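Local coordinates for endoglucanase, glycoside hydrolase family 5 protein (Cytophaga hutchinsonii, PDB 5IHS) that probably hydrolyses internal beta-1,4-glucosidic bonds of cellulose as a TIM-barrel endoglucanase of the periplasm, where such enzymes are needed for growth on crystalline cellulose, at residues G54-W59 with R85-V90; G64-S69 with W282-K287; N68-K73 with S299-W304. All blocks are in the same frame, centred on the assembly; numbering follows the deposited sequence.

Interaction 1: residues G54-W59 with R85-V90; sequences GMSLFW and RAAMGV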
# COMPACT_ATOMS: atom_id res chain seq x y z
N GLY A 54 -0.36 -7.24 4.07
CA GLY A 54 0.40 -7.85 3.00
C GLY A 54 1.74 -7.21 2.80
O GLY A 54 2.37 -6.70 3.74
N MET A 55 2.20 -7.28 1.55
CA MET A 55 3.53 -6.86 1.16
C MET A 55 3.48 -5.85 0.03
O MET A 55 2.65 -5.96 -0.89
CB MET A 55 4.37 -8.04 0.68
CG MET A 55 4.72 -9.04 1.76
SD MET A 55 5.61 -8.35 3.16
CE MET A 55 7.20 -7.92 2.41
N SER A 56 4.40 -4.90 0.09
CA SER A 56 4.69 -4.03 -1.04
C SER A 56 5.86 -4.59 -1.84
O SER A 56 6.89 -4.98 -1.28
CB SER A 56 5.03 -2.62 -0.57
OG SER A 56 5.11 -1.70 -1.66
N LEU A 57 5.71 -4.55 -3.16
CA LEU A 57 6.85 -4.63 -4.04
C LEU A 57 7.64 -3.33 -3.94
O LEU A 57 7.16 -2.30 -3.46
CB LEU A 57 6.38 -4.93 -5.47
CG LEU A 57 5.55 -6.22 -5.60
CD1 LEU A 57 4.93 -6.36 -6.97
CD2 LEU A 57 6.34 -7.46 -5.25
N PHE A 58 8.88 -3.39 -4.39
CA PHE A 58 9.79 -2.24 -4.41
C PHE A 58 9.61 -1.50 -5.73
O PHE A 58 8.99 -2.02 -6.66
CB PHE A 58 11.20 -2.82 -4.26
CG PHE A 58 12.35 -1.82 -4.07
CD1 PHE A 58 12.78 -1.46 -2.80
CD2 PHE A 58 13.11 -1.39 -5.16
CE1 PHE A 58 13.88 -0.63 -2.63
CE2 PHE A 58 14.22 -0.58 -4.98
CZ PHE A 58 14.60 -0.20 -3.73
N TRP A 59 10.17 -0.30 -5.82
CA TRP A 59 10.18 0.50 -7.04
C TRP A 59 10.20 -0.36 -8.30
O TRP A 59 11.15 -1.11 -8.54
CB TRP A 59 11.44 1.36 -7.07
CG TRP A 59 11.56 2.40 -6.01
CD1 TRP A 59 12.05 2.26 -4.74
CD2 TRP A 59 11.24 3.78 -6.17
NE1 TRP A 59 12.04 3.47 -4.10
CE2 TRP A 59 11.54 4.42 -4.96
CE3 TRP A 59 10.73 4.53 -7.23
CZ2 TRP A 59 11.36 5.80 -4.78
CZ3 TRP A 59 10.55 5.89 -7.06
CH2 TRP A 59 10.86 6.51 -5.85
N ARG A 85 0.96 -4.68 -3.00
CA ARG A 85 1.10 -3.30 -3.49
C ARG A 85 2.12 -3.24 -4.62
O ARG A 85 3.26 -3.68 -4.46
CB ARG A 85 1.50 -2.38 -2.34
CG ARG A 85 1.82 -0.93 -2.69
CD ARG A 85 2.04 -0.19 -1.41
NE ARG A 85 2.26 1.25 -1.46
CZ ARG A 85 3.41 1.88 -1.17
NH1 ARG A 85 4.56 1.23 -1.03
NH2 ARG A 85 3.38 3.19 -1.04
N ALA A 86 1.69 -2.70 -5.75
CA ALA A 86 2.52 -2.48 -6.93
C ALA A 86 3.01 -1.04 -6.88
O ALA A 86 2.22 -0.11 -7.07
CB ALA A 86 1.72 -2.75 -8.20
N ALA A 87 4.31 -0.85 -6.60
CA ALA A 87 4.91 0.46 -6.37
C ALA A 87 5.52 0.96 -7.68
O ALA A 87 6.71 0.78 -7.94
CB ALA A 87 5.96 0.38 -5.26
N MET A 88 4.69 1.60 -8.50
CA MET A 88 5.13 2.03 -9.82
C MET A 88 5.95 3.31 -9.71
O MET A 88 5.43 4.38 -9.37
CB MET A 88 3.93 2.28 -10.73
CG MET A 88 4.38 2.48 -12.17
SD MET A 88 3.10 2.92 -13.35
CE MET A 88 2.66 4.54 -12.74
N GLY A 89 7.25 3.21 -9.99
CA GLY A 89 8.08 4.40 -9.98
C GLY A 89 7.64 5.38 -11.06
O GLY A 89 7.24 4.98 -12.16
N VAL A 90 7.69 6.67 -10.73
CA VAL A 90 7.19 7.73 -11.59
C VAL A 90 8.35 8.57 -12.14
O VAL A 90 8.55 8.65 -13.35
CB VAL A 90 6.14 8.59 -10.85
CG1 VAL A 90 5.68 9.75 -11.69
CG2 VAL A 90 4.97 7.71 -10.45
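Ser56 and Arg85 sit opposite each other on neighbouring parallel strands, their CA atoms 4.4 Å apart, and two backbone hydrogen bonds frame the pair. Arg85 N donates to Met55 O at 3.0 Å, and Leu57 N returns a bond to Arg85 O at 2.9 Å, so that Arg85 bonds to the residues flanking Ser56.

The side chains of the bridged pair emerge on the same face of the sheet and meet through a third hydrogen bond. Arg85 NH1 donates to Ser56 OG over 3.0 Å, nearly straight at 164°, with the hydroxyl at the edge of the guanidinium and close to its plane. Both groups leave their backbones alike, Ser56 OG and Arg85 CG each standing anti to its own N (chi1 -170° and 174°), and the arginine then runs extended past the serine. The hydroxyl is a donor in its turn, to Leu57 O, and is thus held at two points.

The strands are the first two of the eight-stranded (beta/alpha)8 barrel typical of glycoside hydrolase family 5, joined through helix 69-77 as a right-handed beta-alpha-beta crossover. Arg85 points into the barrel, where NE forms a salt bridge with Glu156 and NH1 another with Glu248. These, with the bond to Ser56 OG, hold the guanidinium's orientation. Glu248 lies on strand 244-249, where family 5 enzymes carry the catalytic nucleophile, so Arg85 probably helps position it.

Weaker van der Waals and CH···O contacts continue toward the C-terminal ends of the strands. The methyl CB of Ala87 lies 3.4 Å from Leu57 O, while Trp59 CA makes a CH···O contact with Ala87 O. Farther along, the six-membered part of the Trp59 indole approaches Gly89 obliquely, with Trp59 CE3 3.8 Å from Gly89 CA.

Interaction 2: residues G64-S69 with W282-K287; sequences GQYYNS and WSIADK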
# COMPACT_ATOMS: atom_id res chain seq x y z
N GLY A 64 11.75 -4.75 -10.89
CA GLY A 64 10.68 -5.23 -11.75
C GLY A 64 10.67 -6.73 -11.96
O GLY A 64 9.64 -7.27 -12.37
N GLN A 65 11.78 -7.42 -11.68
CA GLN A 65 11.81 -8.86 -11.86
C GLN A 65 10.82 -9.58 -10.95
O GLN A 65 10.48 -10.73 -11.23
CB GLN A 65 13.23 -9.43 -11.68
CG GLN A 65 13.81 -9.34 -10.28
CD GLN A 65 14.57 -8.05 -10.02
OE1 GLN A 65 14.21 -6.99 -10.52
NE2 GLN A 65 15.62 -8.13 -9.20
N TYR A 66 10.36 -8.95 -9.87
CA TYR A 66 9.41 -9.56 -8.94
C TYR A 66 7.96 -9.24 -9.27
O TYR A 66 7.06 -9.72 -8.57
CB TYR A 66 9.73 -9.16 -7.49
CG TYR A 66 11.08 -9.67 -7.03
CD1 TYR A 66 11.30 -11.01 -6.76
CD2 TYR A 66 12.15 -8.80 -6.89
CE1 TYR A 66 12.54 -11.48 -6.36
CE2 TYR A 66 13.40 -9.26 -6.50
CZ TYR A 66 13.59 -10.59 -6.23
OH TYR A 66 14.85 -11.03 -5.85
N TYR A 67 7.72 -8.44 -10.32
CA TYR A 67 6.36 -8.03 -10.71
C TYR A 67 5.76 -9.11 -11.61
O TYR A 67 5.61 -8.95 -12.82
CB TYR A 67 6.38 -6.67 -11.40
CG TYR A 67 6.46 -5.50 -10.45
CD1 TYR A 67 7.59 -5.30 -9.66
CD2 TYR A 67 5.42 -4.59 -10.35
CE1 TYR A 67 7.65 -4.24 -8.77
CE2 TYR A 67 5.48 -3.53 -9.46
CZ TYR A 67 6.59 -3.36 -8.67
OH TYR A 67 6.60 -2.31 -7.78
N ASN A 68 5.40 -10.24 -11.00
CA ASN A 68 4.96 -11.38 -11.80
C ASN A 68 3.98 -12.24 -11.01
O ASN A 68 3.85 -12.14 -9.78
CB ASN A 68 6.15 -12.19 -12.34
CG ASN A 68 6.91 -12.90 -11.25
OD1 ASN A 68 6.38 -13.80 -10.60
ND2 ASN A 68 8.16 -12.50 -11.02
N SER A 69 3.28 -13.10 -11.75
CA SER A 69 2.22 -13.90 -11.14
C SER A 69 2.75 -14.97 -10.20
O SER A 69 2.04 -15.37 -9.28
CB SER A 69 1.32 -14.50 -12.22
OG SER A 69 2.05 -15.27 -13.13
N TRP A 282 7.32 -2.83 3.42
CA TRP A 282 8.35 -2.53 2.44
C TRP A 282 9.60 -3.33 2.80
O TRP A 282 10.17 -3.09 3.87
CB TRP A 282 8.66 -1.04 2.51
CG TRP A 282 9.62 -0.52 1.48
CD1 TRP A 282 10.96 -0.34 1.63
CD2 TRP A 282 9.29 -0.07 0.16
NE1 TRP A 282 11.49 0.19 0.48
CE2 TRP A 282 10.49 0.37 -0.43
CE3 TRP A 282 8.11 -0.01 -0.58
CZ2 TRP A 282 10.54 0.88 -1.73
CZ3 TRP A 282 8.15 0.50 -1.87
CH2 TRP A 282 9.36 0.95 -2.43
N SER A 283 10.05 -4.26 1.95
CA SER A 283 9.47 -4.61 0.66
C SER A 283 10.00 -5.95 0.17
O SER A 283 11.01 -6.46 0.66
CB SER A 283 9.82 -3.57 -0.42
OG SER A 283 11.16 -3.70 -0.85
N ILE A 284 9.34 -6.47 -0.86
CA ILE A 284 9.88 -7.54 -1.69
C ILE A 284 10.93 -6.92 -2.62
O ILE A 284 10.62 -6.34 -3.66
CB ILE A 284 8.78 -8.28 -2.45
CG1 ILE A 284 7.76 -8.90 -1.48
CG2 ILE A 284 9.38 -9.31 -3.39
CD1 ILE A 284 8.32 -9.96 -0.54
N ALA A 285 12.18 -7.03 -2.19
CA ALA A 285 13.34 -6.55 -2.91
C ALA A 285 14.50 -7.36 -2.39
O ALA A 285 14.47 -7.81 -1.24
CB ALA A 285 13.63 -5.08 -2.61
N ASP A 286 15.52 -7.53 -3.22
CA ASP A 286 16.72 -8.27 -2.81
C ASP A 286 17.93 -7.35 -2.66
O ASP A 286 19.06 -7.83 -2.65
CB ASP A 286 17.00 -9.42 -3.77
CG ASP A 286 17.56 -8.98 -5.09
OD1 ASP A 286 17.22 -7.86 -5.53
OD2 ASP A 286 18.34 -9.76 -5.69
N LYS A 287 17.70 -6.06 -2.51
CA LYS A 287 18.76 -5.11 -2.22
C LYS A 287 19.37 -5.44 -0.85
O LYS A 287 18.64 -5.81 0.08
CB LYS A 287 18.15 -3.71 -2.20
CG LYS A 287 19.10 -2.57 -1.88
CD LYS A 287 18.42 -1.21 -2.09
CE LYS A 287 19.41 -0.08 -1.87
NZ LYS A 287 18.78 1.26 -2.03
O HOH W 1 16.83 -10.46 -7.97
O HOH W 2 18.29 -6.97 -7.78
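Tyr66 meets Ile284 and Asp286 with different parts of its side chain, apolar at the root and polar at the tip. Near the root, the branch methyl CG2 of Ile284 lies 4.0 Å from Tyr66 CG, approaching the ring obliquely. The tyrosine CG stands anti to the carbonyl carbon (chi1 -63°), which carries the ring from the short 3-10 turn 64-66 toward the end of the last barrel strand. Gln65 lays its CG over one face of that ring, toward the rim, and so brings NE2 near Asp286.

At the tip, Tyr66 OH rests 3.4 Å from Asp286 CB. No direct hydrogen bond crosses between the segments; water takes that place. One water receives a bond from Gln65 NE2 at 2.9 Å and donates to Tyr66 OH at 3.0 Å and, weakly, to Asp286 OD2. A second donates to Asp286 OD1 at 2.6 Å and accepts a weak bond from Gln65 NE2.

Asp286 OD2 also bonds to Ala297 N, in the loop after strand 279-284. Tyr66 OH, accepting from water, must give its proton to the carbonyl of Ala298, so the hydroxyl is satisfied without any direct bond to Asp286.

Interaction 3: residues N68-K73 with S299-W304; sequences NSDVVK and SPYGGW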
# COMPACT_ATOMS: atom_id res chain seq x y z
N ASN A 68 5.40 -10.24 -11.00
CA ASN A 68 4.96 -11.38 -11.80
C ASN A 68 3.98 -12.24 -11.01
O ASN A 68 3.85 -12.14 -9.78
CB ASN A 68 6.15 -12.19 -12.34
CG ASN A 68 6.91 -12.90 -11.25
OD1 ASN A 68 6.38 -13.80 -10.60
ND2 ASN A 68 8.16 -12.50 -11.02
N SER A 69 3.28 -13.10 -11.75
CA SER A 69 2.22 -13.90 -11.14
C SER A 69 2.75 -14.97 -10.20
O SER A 69 2.04 -15.37 -9.28
CB SER A 69 1.32 -14.50 -12.22
OG SER A 69 2.05 -15.27 -13.13
N ASP A 70 3.97 -15.48 -10.43
CA ASP A 70 4.53 -16.47 -9.51
C ASP A 70 4.75 -15.86 -8.13
O ASP A 70 4.43 -16.49 -7.11
CB ASP A 70 5.84 -17.03 -10.07
CG ASP A 70 5.64 -17.84 -11.33
OD1 ASP A 70 4.64 -18.58 -11.43
OD2 ASP A 70 6.51 -17.76 -12.22
N VAL A 71 5.28 -14.64 -8.07
CA VAL A 71 5.44 -13.94 -6.80
C VAL A 71 4.09 -13.72 -6.13
O VAL A 71 3.94 -13.94 -4.93
CB VAL A 71 6.23 -12.64 -7.00
CG1 VAL A 71 6.14 -11.71 -5.79
CG2 VAL A 71 7.69 -12.97 -7.30
N VAL A 72 3.10 -13.22 -6.88
CA VAL A 72 1.81 -12.95 -6.25
C VAL A 72 1.20 -14.23 -5.68
O VAL A 72 0.68 -14.24 -4.56
CB VAL A 72 0.86 -12.24 -7.24
CG1 VAL A 72 -0.54 -12.13 -6.65
CG2 VAL A 72 1.40 -10.85 -7.59
N LYS A 73 1.27 -15.34 -6.43
CA LYS A 73 0.73 -16.60 -5.93
C LYS A 73 1.45 -17.05 -4.67
O LYS A 73 0.82 -17.51 -3.71
CB LYS A 73 0.82 -17.68 -7.00
CG LYS A 73 0.14 -18.97 -6.58
CD LYS A 73 0.16 -20.01 -7.68
CE LYS A 73 -0.52 -21.29 -7.22
NZ LYS A 73 -0.40 -22.33 -8.26
N SER A 299 14.96 -15.89 -5.58
CA SER A 299 14.35 -16.21 -6.86
C SER A 299 13.27 -15.21 -7.27
O SER A 299 12.36 -14.93 -6.47
CB SER A 299 13.72 -17.60 -6.81
OG SER A 299 13.02 -17.87 -8.01
N PRO A 300 13.28 -14.74 -8.52
CA PRO A 300 12.16 -13.94 -9.01
C PRO A 300 10.85 -14.70 -9.13
O PRO A 300 9.82 -14.07 -9.41
CB PRO A 300 12.65 -13.45 -10.38
CG PRO A 300 14.11 -13.66 -10.39
CD PRO A 300 14.37 -14.84 -9.51
N TYR A 301 10.84 -16.02 -8.92
CA TYR A 301 9.63 -16.81 -9.02
C TYR A 301 9.02 -17.13 -7.67
O TYR A 301 8.05 -17.87 -7.61
CB TYR A 301 9.91 -18.12 -9.76
CG TYR A 301 10.52 -17.91 -11.11
CD1 TYR A 301 9.76 -17.45 -12.17
CD2 TYR A 301 11.87 -18.18 -11.33
CE1 TYR A 301 10.32 -17.25 -13.41
CE2 TYR A 301 12.43 -17.99 -12.57
CZ TYR A 301 11.65 -17.53 -13.61
OH TYR A 301 12.21 -17.34 -14.84
N GLY A 302 9.55 -16.57 -6.58
CA GLY A 302 9.05 -16.94 -5.27
C GLY A 302 9.68 -18.24 -4.80
O GLY A 302 10.78 -18.62 -5.21
N GLY A 303 8.98 -18.94 -3.91
CA GLY A 303 9.49 -20.18 -3.37
C GLY A 303 10.56 -20.03 -2.31
O GLY A 303 11.28 -21.00 -2.03
N TRP A 304 10.66 -18.86 -1.69
CA TRP A 304 11.78 -18.54 -0.81
C TRP A 304 11.73 -19.37 0.47
O TRP A 304 10.74 -19.34 1.21
CB TRP A 304 11.73 -17.05 -0.47
CG TRP A 304 11.59 -16.19 -1.69
CD1 TRP A 304 12.38 -16.20 -2.80
CD2 TRP A 304 10.60 -15.20 -1.91
NE1 TRP A 304 11.93 -15.27 -3.71
CE2 TRP A 304 10.84 -14.63 -3.18
CE3 TRP A 304 9.53 -14.72 -1.15
CZ2 TRP A 304 10.03 -13.63 -3.70
CZ3 TRP A 304 8.73 -13.73 -1.68
CH2 TRP A 304 9.00 -13.19 -2.93
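With CG of Asn68 set between its backbone N and carbonyl carbon (chi1 67°) and the amide twisted to chi2 66°, the two ends of the amide serve different segments. ND2 donates to Pro300 O at 2.8 Å, nearly straight at 163°, with the oxygen close to the amide plane. OD1 turns to the helix and accepts from Val71 N at 2.9 Å. This makes Asn68 the N-cap of helix 69-77, and the capping amide is held at both ends, which fixes its rotation.

The receiving oxygen belongs to a type I turn, Ser299 to Gly302, in the loop that follows the last strand of the TIM barrel. That turn is braced by Ser299: its OG accepts from Tyr301 N as an ST turn, while its O accepts from both Gly302 N and Trp304 NE1.

Packing completes the contact. Val71 presents CG2 to Pro300 O at 3.2 Å, and its other methyl, CG1, comes obliquely to within 4.3 Å of Trp304 CH2. Asp70 and Tyr301 run side by side, the carboxylate oxygen OD2 lying 3.3 Å from CD1 at the ring edge, near its plane. The indole of Trp304 also meets Trp74, farther along the same helix, edge-to-face.

Followed from the N terminus, the chain leaves strand 53-57, passes residues 64-68, enters helix 69-77 and returns to strand 83-89, where interaction 1 closes a local beta-alpha-beta loop of 25 intervening residues. Interactions 2 and 3 start within that loop, share Asn68 and Ser69, and close far longer loops of 212 and 225 residues; they start from the same stretch, and each crosses interaction 1. Ser56 O accepts from Ile284 N, joining the first barrel strand to the last, and Tyr67 OH bonds Phe58 O. Together the three contacts tie the closure of the barrel to its first helix and to the loop preceding helix 311-329.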